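Long-range contacts in thioredoxin family protein (Pseudomonas aeruginosa, PDB 1Z6N), which is of unknown function but has a thioredoxin-like fold and a CxxC pair at a helix start, so it probably takes part in thiol-disulfide chemistry: residues A[2-7]-A[102-107]; A[33-38]-A[147-152]; A[46-51]-A[158-163]; A[67-72]-A[110-115]. One frame throughout, in Å; residues are numbered along the deposited sequence.

Contact 1: residues A[2-7]-A[102-107]; sequences ASYAEL and QRLALE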
# COMPACT_ATOMS: atom_id res chain seq x y z
N ALA A 2 13.14 -10.67 12.83
CA ALA A 2 11.80 -11.27 12.76
C ALA A 2 11.52 -11.73 11.33
O ALA A 2 11.94 -11.07 10.38
CB ALA A 2 10.72 -10.28 13.22
N SER A 3 10.84 -12.87 11.17
CA SER A 3 10.45 -13.32 9.83
C SER A 3 9.35 -12.39 9.28
O SER A 3 8.67 -11.70 10.05
CB SER A 3 9.95 -14.76 9.84
OG SER A 3 8.71 -14.82 10.56
N TYR A 4 9.15 -12.40 7.97
CA TYR A 4 8.03 -11.66 7.41
C TYR A 4 6.69 -12.16 7.97
O TYR A 4 5.76 -11.38 8.18
CB TYR A 4 8.01 -11.75 5.88
CG TYR A 4 9.15 -11.01 5.22
CD1 TYR A 4 9.41 -9.68 5.53
CD2 TYR A 4 9.95 -11.63 4.27
CE1 TYR A 4 10.45 -8.99 4.91
CE2 TYR A 4 10.99 -10.95 3.64
CZ TYR A 4 11.24 -9.63 3.97
OH TYR A 4 12.27 -8.93 3.38
N ALA A 5 6.60 -13.47 8.20
CA ALA A 5 5.37 -14.04 8.79
C ALA A 5 5.12 -13.47 10.18
O ALA A 5 4.00 -13.09 10.49
CB ALA A 5 5.44 -15.57 8.83
N GLU A 6 6.18 -13.37 10.98
CA GLU A 6 6.07 -12.80 12.33
C GLU A 6 5.67 -11.33 12.30
O GLU A 6 4.81 -10.89 13.08
CB GLU A 6 7.39 -12.99 13.10
CG GLU A 6 7.61 -14.45 13.49
CD GLU A 6 8.97 -14.73 14.10
OE1 GLU A 6 9.95 -14.01 13.81
OE2 GLU A 6 9.06 -15.71 14.87
N LEU A 7 6.27 -10.56 11.39
CA LEU A 7 5.92 -9.15 11.26
C LEU A 7 4.51 -8.98 10.73
O LEU A 7 3.74 -8.15 11.24
CB LEU A 7 6.89 -8.45 10.30
CG LEU A 7 8.33 -8.37 10.83
CD1 LEU A 7 9.28 -7.88 9.75
CD2 LEU A 7 8.38 -7.42 12.06
N GLN A 102 18.01 -2.81 7.09
CA GLN A 102 19.25 -3.47 6.66
C GLN A 102 18.94 -4.69 5.78
O GLN A 102 19.63 -4.94 4.79
CB GLN A 102 20.12 -3.83 7.85
CG GLN A 102 20.74 -2.61 8.55
CD GLN A 102 22.02 -2.12 7.88
OE1 GLN A 102 23.07 -2.04 8.52
NE2 GLN A 102 21.93 -1.77 6.60
N ARG A 103 17.90 -5.42 6.15
CA ARG A 103 17.44 -6.56 5.39
C ARG A 103 17.14 -6.20 3.91
O ARG A 103 17.43 -6.95 2.98
CB ARG A 103 16.18 -7.08 6.08
CG ARG A 103 15.66 -8.32 5.48
CD ARG A 103 14.37 -8.70 6.17
NE ARG A 103 14.10 -10.08 5.82
CZ ARG A 103 13.42 -10.94 6.56
NH1 ARG A 103 12.91 -10.58 7.74
NH2 ARG A 103 13.26 -12.18 6.10
N LEU A 104 16.58 -5.01 3.72
CA LEU A 104 16.17 -4.53 2.41
C LEU A 104 17.21 -3.63 1.77
O LEU A 104 16.96 -3.10 0.68
CB LEU A 104 14.86 -3.73 2.54
CG LEU A 104 13.65 -4.54 3.03
CD1 LEU A 104 12.48 -3.61 3.38
CD2 LEU A 104 13.20 -5.62 2.03
N ALA A 105 18.35 -3.43 2.44
CA ALA A 105 19.42 -2.54 1.94
C ALA A 105 18.88 -1.14 1.62
O ALA A 105 19.19 -0.56 0.56
CB ALA A 105 20.13 -3.15 0.72
N LEU A 106 18.11 -0.60 2.56
CA LEU A 106 17.61 0.78 2.45
C LEU A 106 18.44 1.73 3.29
O LEU A 106 18.91 1.35 4.35
CB LEU A 106 16.14 0.84 2.87
CG LEU A 106 15.19 0.13 1.90
CD1 LEU A 106 13.84 -0.07 2.56
CD2 LEU A 106 15.04 0.91 0.59
N GLU A 107 18.64 2.96 2.81
CA GLU A 107 19.36 3.98 3.57
C GLU A 107 18.51 4.50 4.74
O GLU A 107 19.04 4.86 5.79
CB GLU A 107 19.75 5.16 2.66
CG GLU A 107 20.81 4.86 1.61
CD GLU A 107 21.32 6.13 0.92
OE1 GLU A 107 21.63 6.07 -0.29
OE2 GLU A 107 21.41 7.18 1.60
O HOH W 1 11.21 -14.16 6.60
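Arg103 reaches out of the loop after helix 93-99 and lays its guanidinium on the ring of Tyr4, in the first turn of helix 4-10. From CB the chain runs extended, CG lying opposite the backbone N (chi1 -175°). CG only skirts Tyr4 OH, and Arg103 CD comes closer, 3.5 Å from Tyr4 OH. Arg103 NE sits 3.4 Å from Tyr4 CZ; it is also near the hydroxyl, but the angle is too poor for a hydrogen bond. Arg103 CZ then stands over the Tyr4 ring, 3.8 Å from its centroid, with the two planes 20° apart, an offset cation-pi stack. Arg103 NH1 meets Ala2 O in the guanidinium plane at 2.9 Å, a weak, bent bond, while Arg103 NH2 lies 3.6 Å from Tyr4 CE2 and donates to a water that also accepts from Tyr4 N. Next to Arg103 in the chain, Leu104 puts CD2 3.7 Å from Tyr4 OH, and strand 113-117 touches the side chains of Tyr4 and Leu104. Ser3 starts the helix: its OG accepts from Glu6 N, and Ser3 N donates back to Glu6 OE1. The stacked arginine thus sits beside a classic capping box, at the N-terminus of a surface helix laid against the central sheet.

Contact 2: residues A[33-38]-A[147-152]; sequences RQKLES and AGDYLE
Lys35 and Leu36, neighbours on helix 23-39, meet the Schellman motif that ends helix 139-146 and the first turn of helix 151-164, so this contact joins helices of the thioredoxin-like alpha/beta fold. The tight part is apolar. Leu36 and Leu151 point toward each other's segments, and both methyls of Leu36 close on a single atom: Leu36 CD1 lies 3.6 Å from Leu151 CB and Leu36 CD2 lies 3.8 Å from it. CD1 also brushes the backbone at Glu152 N. Helix 67-82 closes this buried side, with Phe78 against Leu36 and Ala75 against Leu151.

The outer side is polar and more open, for Ala147 and Asp149 are exposed. Here Lys35 stretches out fully, its CG opposite the backbone N (chi1 174°), and its aliphatic chain runs close past Gly148, with Lys35 CE 3.5 Å from Gly148 O. Gly148 has the positive phi (91°) of the Schellman motif. Asp149 starts off pointing away from helix 23-39, yet its carboxylate swings round to the ammonium. Two oxygens therefore hold the lysine tip, one from the turn's backbone and one from a side chain. Lys35 NZ approaches Ala147 O from above the carbonyl plane at 2.9 Å, and in a salt bridge it meets Asp149 OD1 nearly head-on down the C-O bond at 2.7 Å.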
# COMPACT_ATOMS: atom_id res chain seq x y z
N ARG A 33 -10.74 7.48 -0.07
CA ARG A 33 -11.51 6.27 -0.29
C ARG A 33 -12.79 6.58 -1.08
O ARG A 33 -13.09 5.92 -2.08
CB ARG A 33 -11.83 5.59 1.04
CG ARG A 33 -12.59 4.29 0.93
CD ARG A 33 -13.15 3.83 2.30
NE ARG A 33 -12.16 3.69 3.37
CZ ARG A 33 -12.38 4.08 4.63
NH1 ARG A 33 -13.54 4.64 4.97
NH2 ARG A 33 -11.44 3.92 5.56
N GLN A 34 -13.52 7.60 -0.65
CA GLN A 34 -14.74 7.99 -1.35
C GLN A 34 -14.47 8.43 -2.79
O GLN A 34 -15.30 8.17 -3.67
CB GLN A 34 -15.48 9.09 -0.57
CG GLN A 34 -16.86 9.44 -1.11
CD GLN A 34 -17.53 10.48 -0.26
OE1 GLN A 34 -18.28 11.32 -0.77
NE2 GLN A 34 -17.24 10.46 1.04
N LYS A 35 -13.33 9.09 -3.03
CA LYS A 35 -12.96 9.52 -4.38
C LYS A 35 -12.79 8.33 -5.31
O LYS A 35 -13.34 8.29 -6.42
CB LYS A 35 -11.69 10.39 -4.39
CG LYS A 35 -11.20 10.74 -5.81
CD LYS A 35 -10.10 11.78 -5.76
CE LYS A 35 -9.64 12.19 -7.16
NZ LYS A 35 -8.99 13.52 -7.08
N LEU A 36 -12.02 7.35 -4.84
CA LEU A 36 -11.81 6.12 -5.58
C LEU A 36 -13.13 5.38 -5.77
O LEU A 36 -13.42 4.91 -6.88
CB LEU A 36 -10.78 5.26 -4.85
CG LEU A 36 -9.93 4.27 -5.63
CD1 LEU A 36 -9.39 4.86 -6.93
CD2 LEU A 36 -8.79 3.83 -4.72
N GLU A 37 -13.94 5.33 -4.72
CA GLU A 37 -15.24 4.65 -4.75
C GLU A 37 -16.29 5.30 -5.67
O GLU A 37 -17.12 4.59 -6.26
CB GLU A 37 -15.81 4.48 -3.34
CG GLU A 37 -15.05 3.41 -2.55
CD GLU A 37 -15.50 3.25 -1.11
OE1 GLU A 37 -16.41 3.98 -0.66
OE2 GLU A 37 -14.93 2.38 -0.43
N SER A 38 -16.26 6.62 -5.79
CA SER A 38 -17.21 7.32 -6.68
C SER A 38 -16.71 7.42 -8.12
O SER A 38 -17.49 7.28 -9.06
CB SER A 38 -17.54 8.71 -6.13
OG SER A 38 -16.38 9.51 -6.03
N ALA A 147 -3.85 15.44 -4.26
CA ALA A 147 -5.28 15.54 -4.45
C ALA A 147 -5.98 14.21 -4.77
O ALA A 147 -7.20 14.18 -4.95
CB ALA A 147 -5.59 16.58 -5.53
N GLY A 148 -5.23 13.12 -4.87
CA GLY A 148 -5.83 11.81 -5.15
C GLY A 148 -5.97 11.37 -6.60
O GLY A 148 -6.65 10.38 -6.90
N ASP A 149 -5.31 12.06 -7.52
CA ASP A 149 -5.49 11.72 -8.93
C ASP A 149 -4.74 10.46 -9.39
O ASP A 149 -4.92 10.01 -10.52
CB ASP A 149 -5.17 12.93 -9.83
CG ASP A 149 -6.13 14.10 -9.62
OD1 ASP A 149 -7.22 13.90 -9.03
OD2 ASP A 149 -5.79 15.22 -10.05
N TYR A 150 -3.93 9.88 -8.50
CA TYR A 150 -3.15 8.68 -8.83
C TYR A 150 -3.44 7.50 -7.90
O TYR A 150 -2.59 6.62 -7.73
CB TYR A 150 -1.65 9.00 -8.79
CG TYR A 150 -1.15 9.92 -9.87
CD1 TYR A 150 -1.20 11.30 -9.72
CD2 TYR A 150 -0.60 9.41 -11.05
CE1 TYR A 150 -0.73 12.16 -10.69
CE2 TYR A 150 -0.12 10.26 -12.04
CZ TYR A 150 -0.19 11.63 -11.86
OH TYR A 150 0.28 12.47 -12.84
N LEU A 151 -4.64 7.47 -7.31
CA LEU A 151 -5.02 6.34 -6.45
C LEU A 151 -5.01 5.02 -7.19
O LEU A 151 -4.49 4.03 -6.67
CB LEU A 151 -6.39 6.56 -5.81
CG LEU A 151 -6.48 7.50 -4.62
CD1 LEU A 151 -6.01 6.88 -3.34
CD2 LEU A 151 -5.72 8.76 -4.85
N GLU A 152 -5.57 4.99 -8.40
CA GLU A 152 -5.60 3.75 -9.17
C GLU A 152 -4.18 3.23 -9.45
O GLU A 152 -3.95 2.02 -9.52
CB GLU A 152 -6.35 3.95 -10.48
CG GLU A 152 -5.63 4.88 -11.44
CD GLU A 152 -6.47 5.26 -12.63
OE1 GLU A 152 -7.66 5.61 -12.44
OE2 GLU A 152 -5.94 5.21 -13.76

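Contact 3: residues A[46-51]-A[158-163]; sequences TERLQR and VLAIIE
Two torsions of Arg48 set up its grip on Glu163: CG stands opposite the carbonyl carbon, and a bend at chi3 (77°) turns the guanidinium edge, NE and NH1, to the carboxylate. Glu163 answers with a chain extended beyond CG, and the two side chains cross at about a right angle. The grip is side-on. Arg48 NE donates to Glu163 OE2 at 2.9 Å, nearly straight at 164°, in the guanidinium plane and onto the syn lone pair. Arg48 NH1 takes the other oxygen, Glu163 OE1, at 3.0 Å, from the syn side but tilted out of the carboxylate plane. NE also makes a weak bond to OE1, so the carboxylate has little freedom to rotate.

A water donates to Arg48 O and to Glu163 OE2, though its leg to OE2 is unusually short and the bridge should be read with caution. Arg51 adds a long salt bridge, Arg51 NH2 lying 4.0 Å from Glu163 OE2, while Arg51 NE is paired with Glu47 OE1 at 2.7 Å; the positive charge on both arginines would be expected to favour an ionised Glu163.

Beneath the charges lies a leucine pair. Leu159 CD1 packs 3.7 Å from Arg48 CB, and Leu159 CD2 approaches Leu49 CD1 at 3.9 Å. Helix 67-82 extends this apolar layer, with Ala79 and Leu82 on Leu49. The short segments 46-50 and 158-163 cross at 44°, their axes 10.7 Å apart: a helix-helix interface with a leucine core and a four-residue salt-bridge network at its margin.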
# COMPACT_ATOMS: atom_id res chain seq x y z
N THR A 46 -9.77 -3.26 -13.05
CA THR A 46 -10.77 -4.18 -12.49
C THR A 46 -10.54 -5.61 -12.98
O THR A 46 -10.62 -6.57 -12.20
CB THR A 46 -12.21 -3.71 -12.86
OG1 THR A 46 -12.52 -2.53 -12.11
CG2 THR A 46 -13.26 -4.79 -12.58
N GLU A 47 -10.24 -5.73 -14.28
CA GLU A 47 -9.90 -7.00 -14.90
C GLU A 47 -8.66 -7.64 -14.26
O GLU A 47 -8.71 -8.80 -13.84
CB GLU A 47 -9.71 -6.82 -16.42
CG GLU A 47 -8.94 -7.93 -17.13
CD GLU A 47 -9.65 -9.29 -17.10
OE1 GLU A 47 -8.94 -10.32 -17.17
OE2 GLU A 47 -10.90 -9.32 -17.01
N ARG A 48 -7.57 -6.87 -14.20
CA ARG A 48 -6.30 -7.31 -13.60
C ARG A 48 -6.49 -7.80 -12.17
O ARG A 48 -5.93 -8.81 -11.76
CB ARG A 48 -5.27 -6.16 -13.63
CG ARG A 48 -4.63 -5.87 -15.00
CD ARG A 48 -3.83 -4.55 -14.98
NE ARG A 48 -2.52 -4.65 -14.32
CZ ARG A 48 -1.71 -3.62 -14.06
NH1 ARG A 48 -0.55 -3.82 -13.45
NH2 ARG A 48 -2.06 -2.38 -14.40
N LEU A 49 -7.30 -7.06 -11.41
CA LEU A 49 -7.62 -7.38 -10.03
C LEU A 49 -8.42 -8.67 -9.89
O LEU A 49 -8.23 -9.45 -8.96
CB LEU A 49 -8.39 -6.21 -9.43
CG LEU A 49 -8.45 -5.94 -7.93
CD1 LEU A 49 -7.06 -5.84 -7.31
CD2 LEU A 49 -9.21 -4.64 -7.76
N GLN A 50 -9.33 -8.90 -10.85
CA GLN A 50 -10.17 -10.09 -10.87
C GLN A 50 -9.35 -11.37 -11.13
O GLN A 50 -9.70 -12.44 -10.64
CB GLN A 50 -11.24 -9.92 -11.95
CG GLN A 50 -12.50 -10.76 -11.77
CD GLN A 50 -13.60 -10.37 -12.75
OE1 GLN A 50 -14.02 -9.21 -12.80
NE2 GLN A 50 -14.08 -11.34 -13.53
N ARG A 51 -8.24 -11.24 -11.87
CA ARG A 51 -7.38 -12.38 -12.23
C ARG A 51 -6.52 -12.94 -11.09
O ARG A 51 -5.81 -13.93 -11.28
CB ARG A 51 -6.46 -12.02 -13.41
CG ARG A 51 -7.16 -11.73 -14.73
CD ARG A 51 -6.15 -11.72 -15.87
NE ARG A 51 -6.30 -10.55 -16.74
CZ ARG A 51 -5.47 -9.51 -16.77
NH1 ARG A 51 -5.70 -8.50 -17.59
NH2 ARG A 51 -4.38 -9.50 -15.99
N VAL A 158 1.18 -2.32 -7.59
CA VAL A 158 1.22 -3.55 -6.79
C VAL A 158 0.79 -4.74 -7.65
O VAL A 158 1.41 -5.81 -7.57
CB VAL A 158 0.37 -3.42 -5.52
CG1 VAL A 158 0.14 -4.78 -4.87
CG2 VAL A 158 1.07 -2.47 -4.55
N LEU A 159 -0.23 -4.56 -8.48
CA LEU A 159 -0.65 -5.65 -9.37
C LEU A 159 0.46 -6.05 -10.33
O LEU A 159 0.62 -7.24 -10.61
CB LEU A 159 -1.93 -5.32 -10.15
CG LEU A 159 -3.21 -5.22 -9.30
CD1 LEU A 159 -4.45 -5.12 -10.17
CD2 LEU A 159 -3.36 -6.37 -8.28
N ALA A 160 1.23 -5.08 -10.82
CA ALA A 160 2.35 -5.40 -11.74
C ALA A 160 3.37 -6.32 -11.08
O ALA A 160 3.92 -7.22 -11.72
CB ALA A 160 3.04 -4.13 -12.25
N ILE A 161 3.63 -6.09 -9.79
CA ILE A 161 4.53 -6.98 -9.05
C ILE A 161 3.98 -8.40 -9.01
O ILE A 161 4.70 -9.35 -9.34
CB ILE A 161 4.80 -6.46 -7.62
CG1 ILE A 161 5.63 -5.18 -7.67
CG2 ILE A 161 5.49 -7.54 -6.77
CD1 ILE A 161 5.51 -4.33 -6.42
N ILE A 162 2.71 -8.54 -8.62
CA ILE A 162 2.04 -9.84 -8.59
C ILE A 162 2.04 -10.51 -9.97
O ILE A 162 2.34 -11.71 -10.08
CB ILE A 162 0.60 -9.72 -8.04
CG1 ILE A 162 0.62 -9.25 -6.58
CG2 ILE A 162 -0.14 -11.04 -8.18
CD1 ILE A 162 -0.73 -8.82 -6.04
N GLU A 163 1.75 -9.74 -11.02
CA GLU A 163 1.70 -10.24 -12.40
C GLU A 163 3.07 -10.63 -12.95
O GLU A 163 3.18 -11.60 -13.73
CB GLU A 163 1.07 -9.18 -13.30
CG GLU A 163 -0.41 -8.98 -13.05
CD GLU A 163 -0.92 -7.61 -13.48
OE1 GLU A 163 -0.12 -6.72 -13.84
OE2 GLU A 163 -2.15 -7.42 -13.44
O HOH W 2 -3.60 -9.40 -13.00

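Contact 4: residues A[67-72]-A[110-115]; sequences PDCQIN and AIPLVL
Cys69 and Pro112 meet with the thiol sulfur beside the proline ring. Cys69 SG stands opposite its own carbonyl carbon (chi1 -68°), which brings it alongside the Ile111-Pro112 peptide bond: it lies 3.6 Å from Pro112 N and 3.8 Å from Pro112 CD. On the Ile111 side Cys69 SG also touches the branch point, at 3.9 Å from Ile111 CB. The sulfur is thus flanked by the isoleucine side chain and the proline ring.

Pro112 points into the helix. The peptide bond before it is cis, and Pro112 CD lies against the backbone of the first turn, 3.6 Å from Asp68 C. Asp68 CB comes equally near Pro112 CD and also lies 3.7 Å from Ile111 O, while its carboxylate is turned to Arg130 and Tyr145. Farther along the helix, Asn72 CB passes Pro112 CG at a looser 4.3 Å; its amide bonds to Tyr145 and, weakly, back to Asp68 O.

A cis-proline opposite the CxxC helix is a hallmark of the thioredoxin fold, and Cys69 would be the second cysteine of that pattern, with Cys66. Across these segments the sulfur meets apolar groups and Pro112 N by van der Waals packing, which is consistent with a buried thiol of a redox pair, a role inferred from the fold.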
# COMPACT_ATOMS: atom_id res chain seq x y z
N PRO A 67 0.76 11.79 4.78
CA PRO A 67 -0.15 11.93 3.64
C PRO A 67 0.02 10.85 2.59
O PRO A 67 -0.96 10.40 2.00
CB PRO A 67 0.20 13.32 3.07
CG PRO A 67 0.61 14.06 4.27
CD PRO A 67 1.47 13.06 5.03
N ASP A 68 1.27 10.42 2.38
CA ASP A 68 1.53 9.37 1.40
C ASP A 68 0.90 8.04 1.85
O ASP A 68 0.45 7.26 1.02
CB ASP A 68 3.03 9.19 1.16
CG ASP A 68 3.67 10.44 0.63
OD1 ASP A 68 3.28 10.85 -0.48
OD2 ASP A 68 4.52 11.02 1.33
N CYS A 69 0.89 7.79 3.16
CA CYS A 69 0.18 6.61 3.69
C CYS A 69 -1.33 6.76 3.56
O CYS A 69 -2.01 5.81 3.16
CB CYS A 69 0.54 6.37 5.15
SG CYS A 69 2.26 5.86 5.37
N GLN A 70 -1.86 7.93 3.89
CA GLN A 70 -3.31 8.14 3.77
C GLN A 70 -3.79 7.85 2.35
O GLN A 70 -4.80 7.17 2.14
CB GLN A 70 -3.69 9.56 4.18
CG GLN A 70 -3.37 9.89 5.63
CD GLN A 70 -3.31 11.38 5.88
OE1 GLN A 70 -3.59 12.19 4.98
NE2 GLN A 70 -2.94 11.76 7.10
N ILE A 71 -3.06 8.38 1.38
CA ILE A 71 -3.39 8.24 -0.05
C ILE A 71 -3.25 6.80 -0.50
O ILE A 71 -4.20 6.18 -0.93
CB ILE A 71 -2.51 9.15 -0.90
CG1 ILE A 71 -2.83 10.62 -0.59
CG2 ILE A 71 -2.70 8.87 -2.40
CD1 ILE A 71 -1.76 11.62 -1.04
N ASN A 72 -2.03 6.26 -0.43
CA ASN A 72 -1.81 4.99 -1.09
C ASN A 72 -2.39 3.82 -0.36
O ASN A 72 -2.77 2.83 -0.98
CB ASN A 72 -0.33 4.79 -1.39
CG ASN A 72 0.21 5.87 -2.29
OD1 ASN A 72 -0.21 6.00 -3.44
ND2 ASN A 72 1.13 6.68 -1.76
N ALA A 110 11.29 5.32 3.95
CA ALA A 110 10.30 6.26 3.44
C ALA A 110 8.98 5.52 3.42
O ALA A 110 8.92 4.37 2.96
CB ALA A 110 10.69 6.71 2.03
N ILE A 111 7.95 6.15 3.96
CA ILE A 111 6.66 5.47 4.10
C ILE A 111 5.61 6.04 3.13
O ILE A 111 5.68 7.23 2.78
CB ILE A 111 6.15 5.49 5.57
CG1 ILE A 111 6.13 6.92 6.11
CG2 ILE A 111 6.99 4.53 6.45
CD1 ILE A 111 5.42 7.06 7.43
N PRO A 112 4.64 5.21 2.71
CA PRO A 112 4.50 3.80 3.07
C PRO A 112 5.49 2.92 2.32
O PRO A 112 5.75 3.14 1.14
CB PRO A 112 3.09 3.46 2.57
CG PRO A 112 2.86 4.40 1.44
CD PRO A 112 3.55 5.67 1.83
N LEU A 113 6.03 1.94 3.04
CA LEU A 113 6.84 0.90 2.43
C LEU A 113 5.94 -0.33 2.35
O LEU A 113 5.47 -0.82 3.38
CB LEU A 113 8.07 0.62 3.30
CG LEU A 113 8.91 -0.61 2.95
CD1 LEU A 113 9.51 -0.45 1.55
CD2 LEU A 113 10.01 -0.86 3.99
N VAL A 114 5.71 -0.82 1.13
CA VAL A 114 4.80 -1.92 0.92
C VAL A 114 5.59 -3.09 0.33
O VAL A 114 6.09 -3.01 -0.79
CB VAL A 114 3.65 -1.54 -0.04
CG1 VAL A 114 2.71 -2.72 -0.23
CG2 VAL A 114 2.85 -0.33 0.52
N LEU A 115 5.69 -4.17 1.10
CA LEU A 115 6.35 -5.38 0.62
C LEU A 115 5.30 -6.37 0.14
O LEU A 115 4.39 -6.72 0.88
CB LEU A 115 7.19 -5.99 1.76
CG LEU A 115 8.23 -5.04 2.39
CD1 LEU A 115 8.98 -5.82 3.48
CD2 LEU A 115 9.21 -4.50 1.35

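How the contacts relate
Contact 4 lies nearest the middle of the molecule, its centre about 6 Å from the chain's centre, and holds the putative redox cysteine; the other three lie 14 to 16 Å out. Contact 1 joins it across the sheet face: Leu104 CD1 packs on Leu113 CD2 at 3.8 Å, and Tyr4 CE1 on Leu115 CD1 at 3.8 Å. Contact 2 touches it from the helical side, through Leu151 and the backbone of Ile71. Contacts 2 and 3 share helix 151-164, with centres 18 Å apart, and both enclose contact 4 along the chain. Contacts 1 and 2 lie on opposite sides of the chain's centre, about 30 Å between centres. All four lie away from the magnesium-binding Asp13.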